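Local coordinates for protein putative polyketide synthase (Brevibacillus brevis, PDB 5HU7) that probably dehydrates beta-hydroxyacyl intermediates to the unsaturated acyl chain, as the dehydratase domain of a trans-AT polyketide synthase, at residues S75-P87 with L238-Y250. Residues are numbered along the deposited sequence; the frame is centred on the assembly and turned at random.
Sequences SGIRMSHVATDDP and LDGTFTLEELEIY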
loop_
_atom_site.group_PDB
_atom_site.type_symbol
_atom_site.label_atom_id
_atom_site.label_comp_id
_atom_site.label_asym_id
_atom_site.label_seq_id
_atom_site.Cartn_x
_atom_site.Cartn_y
_atom_site.Cartn_z
ATOM N N SER A 75 15.346 12.878 7.291
ATOM C CA SER A 75 14.764 12.468 8.581
ATOM C C SER A 75 13.799 13.544 9.138
ATOM O O SER A 75 12.625 13.245 9.347
ATOM C CB SER A 75 15.869 12.155 9.592
ATOM O OG SER A 75 16.741 13.259 9.783
ATOM N N GLY A 76 14.331 14.754 9.382
ATOM C CA GLY A 76 13.602 15.952 9.814
ATOM C C GLY A 76 12.507 16.307 8.826
ATOM O O GLY A 76 12.711 16.233 7.621
ATOM N N ILE A 77 11.339 16.683 9.339
ATOM C CA ILE A 77 10.171 17.044 8.568
ATOM C C ILE A 77 9.712 18.420 8.996
ATOM O O ILE A 77 9.712 18.718 10.187
ATOM C CB ILE A 77 9.035 16.013 8.790
ATOM C CG1 ILE A 77 9.341 14.715 8.031
ATOM C CG2 ILE A 77 7.666 16.578 8.372
ATOM C CD1 ILE A 77 8.490 13.542 8.434
ATOM N N ARG A 78 9.280 19.249 8.012
ATOM C CA ARG A 78 8.657 20.538 8.278
ATOM C C ARG A 78 7.322 20.546 7.551
ATOM O O ARG A 78 7.295 20.381 6.337
ATOM C CB ARG A 78 9.492 21.719 7.816
ATOM C CG ARG A 78 8.820 23.070 8.159
ATOM C CD ARG A 78 9.487 24.271 7.543
ATOM N NE ARG A 78 10.818 24.468 8.108
ATOM C CZ ARG A 78 11.976 24.260 7.487
ATOM N NH1 ARG A 78 12.003 23.870 6.222
ATOM N NH2 ARG A 78 13.118 24.452 8.128
ATOM N N MET A 79 6.223 20.719 8.283
ATOM C CA MET A 79 4.906 20.884 7.689
ATOM C C MET A 79 4.582 22.374 7.813
ATOM O O MET A 79 4.845 22.945 8.842
ATOM C CB MET A 79 3.853 20.034 8.354
ATOM C CG MET A 79 4.236 18.572 8.450
ATOM S SD MET A 79 3.018 17.521 9.315
ATOM C CE MET A 79 1.623 17.908 8.457
ATOM N N SER A 80 4.100 23.009 6.750
ATOM C CA SER A 80 3.813 24.448 6.702
ATOM C C SER A 80 2.408 24.676 6.161
ATOM O O SER A 80 1.943 23.869 5.373
ATOM C CB SER A 80 4.787 25.140 5.749
ATOM O OG SER A 80 6.101 25.126 6.255
ATOM N N HIS A 81 1.778 25.793 6.542
ATOM C CA HIS A 81 0.472 26.224 6.032
ATOM C C HIS A 81 -0.607 25.167 6.157
ATOM O O HIS A 81 -1.363 24.935 5.227
ATOM C CB HIS A 81 0.606 26.687 4.579
ATOM C CG HIS A 81 1.693 27.687 4.370
ATOM N ND1 HIS A 81 1.721 28.876 5.075
ATOM C CD2 HIS A 81 2.785 27.626 3.566
ATOM C CE1 HIS A 81 2.803 29.521 4.655
ATOM N NE2 HIS A 81 3.488 28.794 3.763
ATOM N N VAL A 82 -0.641 24.493 7.292
ATOM C CA VAL A 82 -1.622 23.439 7.564
ATOM C C VAL A 82 -2.967 24.073 7.924
ATOM O O VAL A 82 -3.024 25.043 8.680
ATOM C CB VAL A 82 -1.135 22.473 8.667
ATOM C CG1 VAL A 82 -2.196 21.433 8.988
ATOM C CG2 VAL A 82 0.191 21.802 8.282
ATOM N N ALA A 83 -4.048 23.512 7.389
ATOM C CA ALA A 83 -5.393 24.045 7.633
ATOM C C ALA A 83 -6.418 22.948 7.607
ATOM O O ALA A 83 -6.461 22.198 6.653
ATOM C CB ALA A 83 -5.718 25.109 6.586
ATOM N N THR A 84 -7.153 22.773 8.722
ATOM C CA THR A 84 -8.284 21.860 8.826
ATOM C C THR A 84 -9.502 22.751 8.818
ATOM O O THR A 84 -9.815 23.317 9.853
ATOM C CB THR A 84 -8.192 20.951 10.054
ATOM O OG1 THR A 84 -7.086 20.051 9.859
ATOM C CG2 THR A 84 -9.482 20.162 10.292
ATOM N N ASP A 85 -10.150 22.899 7.651
ATOM C CA ASP A 85 -11.296 23.791 7.392
ATOM C C ASP A 85 -12.664 23.120 7.553
ATOM O O ASP A 85 -13.619 23.796 7.941
ATOM C CB ASP A 85 -11.237 24.349 5.920
ATOM C CG ASP A 85 -10.408 23.550 4.877
ATOM O OD1 ASP A 85 -9.248 23.197 5.172
ATOM O OD2 ASP A 85 -10.989 23.170 3.823
ATOM N N ASP A 86 -12.788 21.865 7.095
ATOM C CA ASP A 86 -14.057 21.132 7.112
ATOM C C ASP A 86 -13.842 19.893 7.946
ATOM O O ASP A 86 -13.249 18.950 7.454
ATOM C CB ASP A 86 -14.482 20.806 5.671
ATOM C CG ASP A 86 -15.966 20.510 5.497
ATOM O OD1 ASP A 86 -16.647 20.232 6.516
ATOM O OD2 ASP A 86 -16.452 20.593 4.351
ATOM N N PRO A 87 -14.256 19.881 9.237
ATOM C CA PRO A 87 -13.939 18.728 10.096
ATOM C C PRO A 87 -14.509 17.371 9.680
ATOM O O PRO A 87 -15.676 17.247 9.287
ATOM C CB PRO A 87 -14.489 19.141 11.472
ATOM C CG PRO A 87 -14.637 20.582 11.417
ATOM C CD PRO A 87 -14.928 20.948 10.006
ATOM N N LEU A 238 -14.845 24.251 20.914
ATOM C CA LEU A 238 -14.105 23.877 19.707
ATOM C C LEU A 238 -15.007 23.348 18.627
ATOM O O LEU A 238 -15.917 22.584 18.914
ATOM C CB LEU A 238 -12.998 22.854 19.999
ATOM C CG LEU A 238 -11.905 23.278 20.988
ATOM C CD1 LEU A 238 -10.786 22.247 21.015
ATOM C CD2 LEU A 238 -11.322 24.650 20.664
ATOM N N ASP A 239 -14.765 23.757 17.383
ATOM C CA ASP A 239 -15.555 23.333 16.218
ATOM C C ASP A 239 -14.834 22.321 15.326
ATOM O O ASP A 239 -15.247 22.132 14.182
ATOM C CB ASP A 239 -15.996 24.567 15.407
ATOM C CG ASP A 239 -14.912 25.337 14.665
ATOM O OD1 ASP A 239 -13.728 24.963 14.777
ATOM O OD2 ASP A 239 -15.247 26.344 14.013
ATOM N N GLY A 240 -13.752 21.716 15.809
ATOM C CA GLY A 240 -13.008 20.734 15.032
ATOM C C GLY A 240 -12.031 21.289 13.994
ATOM O O GLY A 240 -11.342 20.512 13.330
ATOM N N THR A 241 -11.931 22.618 13.846
ATOM C CA THR A 241 -10.998 23.217 12.890
ATOM C C THR A 241 -9.722 23.745 13.559
ATOM O O THR A 241 -9.686 24.027 14.747
ATOM C CB THR A 241 -11.656 24.350 12.065
ATOM O OG1 THR A 241 -11.868 25.495 12.877
ATOM C CG2 THR A 241 -12.933 23.909 11.345
ATOM N N PHE A 242 -8.695 23.908 12.772
ATOM C CA PHE A 242 -7.465 24.524 13.198
ATOM C C PHE A 242 -6.625 24.922 12.001
ATOM O O PHE A 242 -6.839 24.432 10.901
ATOM C CB PHE A 242 -6.654 23.604 14.128
ATOM C CG PHE A 242 -5.922 22.475 13.420
ATOM C CD1 PHE A 242 -4.638 22.664 12.905
ATOM C CD2 PHE A 242 -6.492 21.219 13.311
ATOM C CE1 PHE A 242 -3.923 21.596 12.367
ATOM C CE2 PHE A 242 -5.784 20.163 12.748
ATOM C CZ PHE A 242 -4.506 20.349 12.299
ATOM N N THR A 243 -5.668 25.823 12.246
ATOM C CA THR A 243 -4.637 26.240 11.309
ATOM C C THR A 243 -3.293 26.150 12.028
ATOM O O THR A 243 -3.231 26.336 13.248
ATOM C CB THR A 243 -4.863 27.660 10.750
ATOM O OG1 THR A 243 -4.911 28.580 11.827
ATOM C CG2 THR A 243 -6.112 27.764 9.885
ATOM N N LEU A 244 -2.225 25.859 11.281
ATOM C CA LEU A 244 -0.886 25.780 11.857
ATOM C C LEU A 244 0.096 26.260 10.842
ATOM O O LEU A 244 0.256 25.652 9.793
ATOM C CB LEU A 244 -0.629 24.337 12.310
ATOM C CG LEU A 244 0.740 23.914 12.802
ATOM C CD1 LEU A 244 1.139 24.638 13.978
ATOM C CD2 LEU A 244 0.735 22.444 13.133
ATOM N N GLU A 245 0.737 27.378 11.129
ATOM C CA GLU A 245 1.695 27.954 10.206
ATOM C C GLU A 245 2.906 27.088 9.965
ATOM O O GLU A 245 3.321 26.971 8.826
ATOM C CB GLU A 245 2.114 29.372 10.632
ATOM C CG GLU A 245 1.250 30.462 10.020
ATOM C CD GLU A 245 1.171 30.414 8.498
ATOM O OE1 GLU A 245 2.214 30.639 7.838
ATOM O OE2 GLU A 245 0.093 30.040 7.973
ATOM N N GLU A 246 3.468 26.489 11.006
ATOM C CA GLU A 246 4.651 25.668 10.860
ATOM C C GLU A 246 4.751 24.642 11.935
ATOM O O GLU A 246 4.402 24.916 13.076
ATOM C CB GLU A 246 5.915 26.555 10.866
ATOM C CG GLU A 246 7.164 25.884 10.329
ATOM C CD GLU A 246 8.362 26.814 10.316
ATOM O OE1 GLU A 246 8.999 26.974 11.384
ATOM O OE2 GLU A 246 8.641 27.410 9.246
ATOM N N LEU A 247 5.272 23.480 11.581
ATOM C CA LEU A 247 5.483 22.361 12.473
ATOM C C LEU A 247 6.801 21.755 12.080
ATOM O O LEU A 247 6.952 21.340 10.926
ATOM C CB LEU A 247 4.352 21.331 12.292
ATOM C CG LEU A 247 4.548 19.910 12.819
ATOM C CD1 LEU A 247 4.848 19.894 14.273
ATOM C CD2 LEU A 247 3.292 19.076 12.589
ATOM N N GLU A 248 7.746 21.674 13.027
ATOM C CA GLU A 248 9.036 21.062 12.786
ATOM C C GLU A 248 9.164 19.859 13.699
ATOM O O GLU A 248 8.861 19.969 14.863
ATOM C CB GLU A 248 10.157 22.092 12.982
ATOM C CG GLU A 248 10.226 23.073 11.818
ATOM C CD GLU A 248 11.276 24.156 11.893
ATOM O OE1 GLU A 248 11.961 24.244 12.934
ATOM O OE2 GLU A 248 11.468 24.875 10.884
ATOM N N ILE A 249 9.522 18.701 13.161
ATOM C CA ILE A 249 9.715 17.473 13.923
ATOM C C ILE A 249 11.229 17.192 13.832
ATOM O O ILE A 249 11.733 16.936 12.744
ATOM C CB ILE A 249 8.857 16.309 13.383
ATOM C CG1 ILE A 249 7.367 16.699 13.304
ATOM C CG2 ILE A 249 9.038 15.072 14.273
ATOM C CD1 ILE A 249 6.486 15.666 12.552
ATOM N N TYR A 250 11.942 17.296 14.963
ATOM C CA TYR A 250 13.413 17.185 15.012
ATOM C C TYR A 250 13.962 15.767 15.144
ATOM O O TYR A 250 15.128 15.543 14.835
ATOM C CB TYR A 250 13.956 18.068 16.130
ATOM C CG TYR A 250 13.510 19.503 15.966
ATOM C CD1 TYR A 250 13.917 20.255 14.880
ATOM C CD2 TYR A 250 12.595 20.068 16.841
ATOM C CE1 TYR A 250 13.475 21.566 14.698
ATOM C CE2 TYR A 250 12.139 21.366 16.667
ATOM C CZ TYR A 250 12.603 22.125 15.610
ATOM O OH TYR A 250 12.147 23.410 15.470
#
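R78 and E248 grip each other across two antiparallel strands, 76-84 and 241-249, that join the two halves of a double hotdog fold, as in other polyketide synthase dehydratases: the first strand lies within the N-terminal hotdog, the second within the C-terminal one. Backbone pairing runs in two runs, I77-M79 with L247-I249 and V82-T84 with F242-L244. M79 N to L247 O and T84 N to F242 O are each 2.8 Å, whereas I77 N to I249 O is weak. Between the runs the chains turn a corner at H81 and E245, where E245 and E246 form a classic beta bulge toward strand 287-298; H81 N donates to E245 O (3.0 Å).

The charged side chains R78, E246 and E248 share one face. The R78 chain leaves with CG opposite the backbone nitrogen (chi1 -178°), bends at chi3, lies alongside that of E248 and delivers NE and NH2 side-on to one oxygen, OE2; NE is 2.9 Å from it, on the anti side, and the guanidinium and carboxylate planes are 60° apart. E246 OE2 adds a long salt bridge to NE, and E133 takes NH1. A leucine in place of R78 would probably leave E248, E246 and E133 without the positive charge they share.

Mostly apolar side chains fill the other face, toward helix 52-65, where M79 meets A59 and F242 meets L52. M79 SD lies 3.6 Å from L247 CD2, and V82 CG1 approaches F242 CE1. At the far end, P87 CG rests against D239 O, while D239 OD1 accepts T241 N in an Asx turn. T84 OG1, hydrogen-bonded to S128, also sits 3.2 Å from F242 CE2.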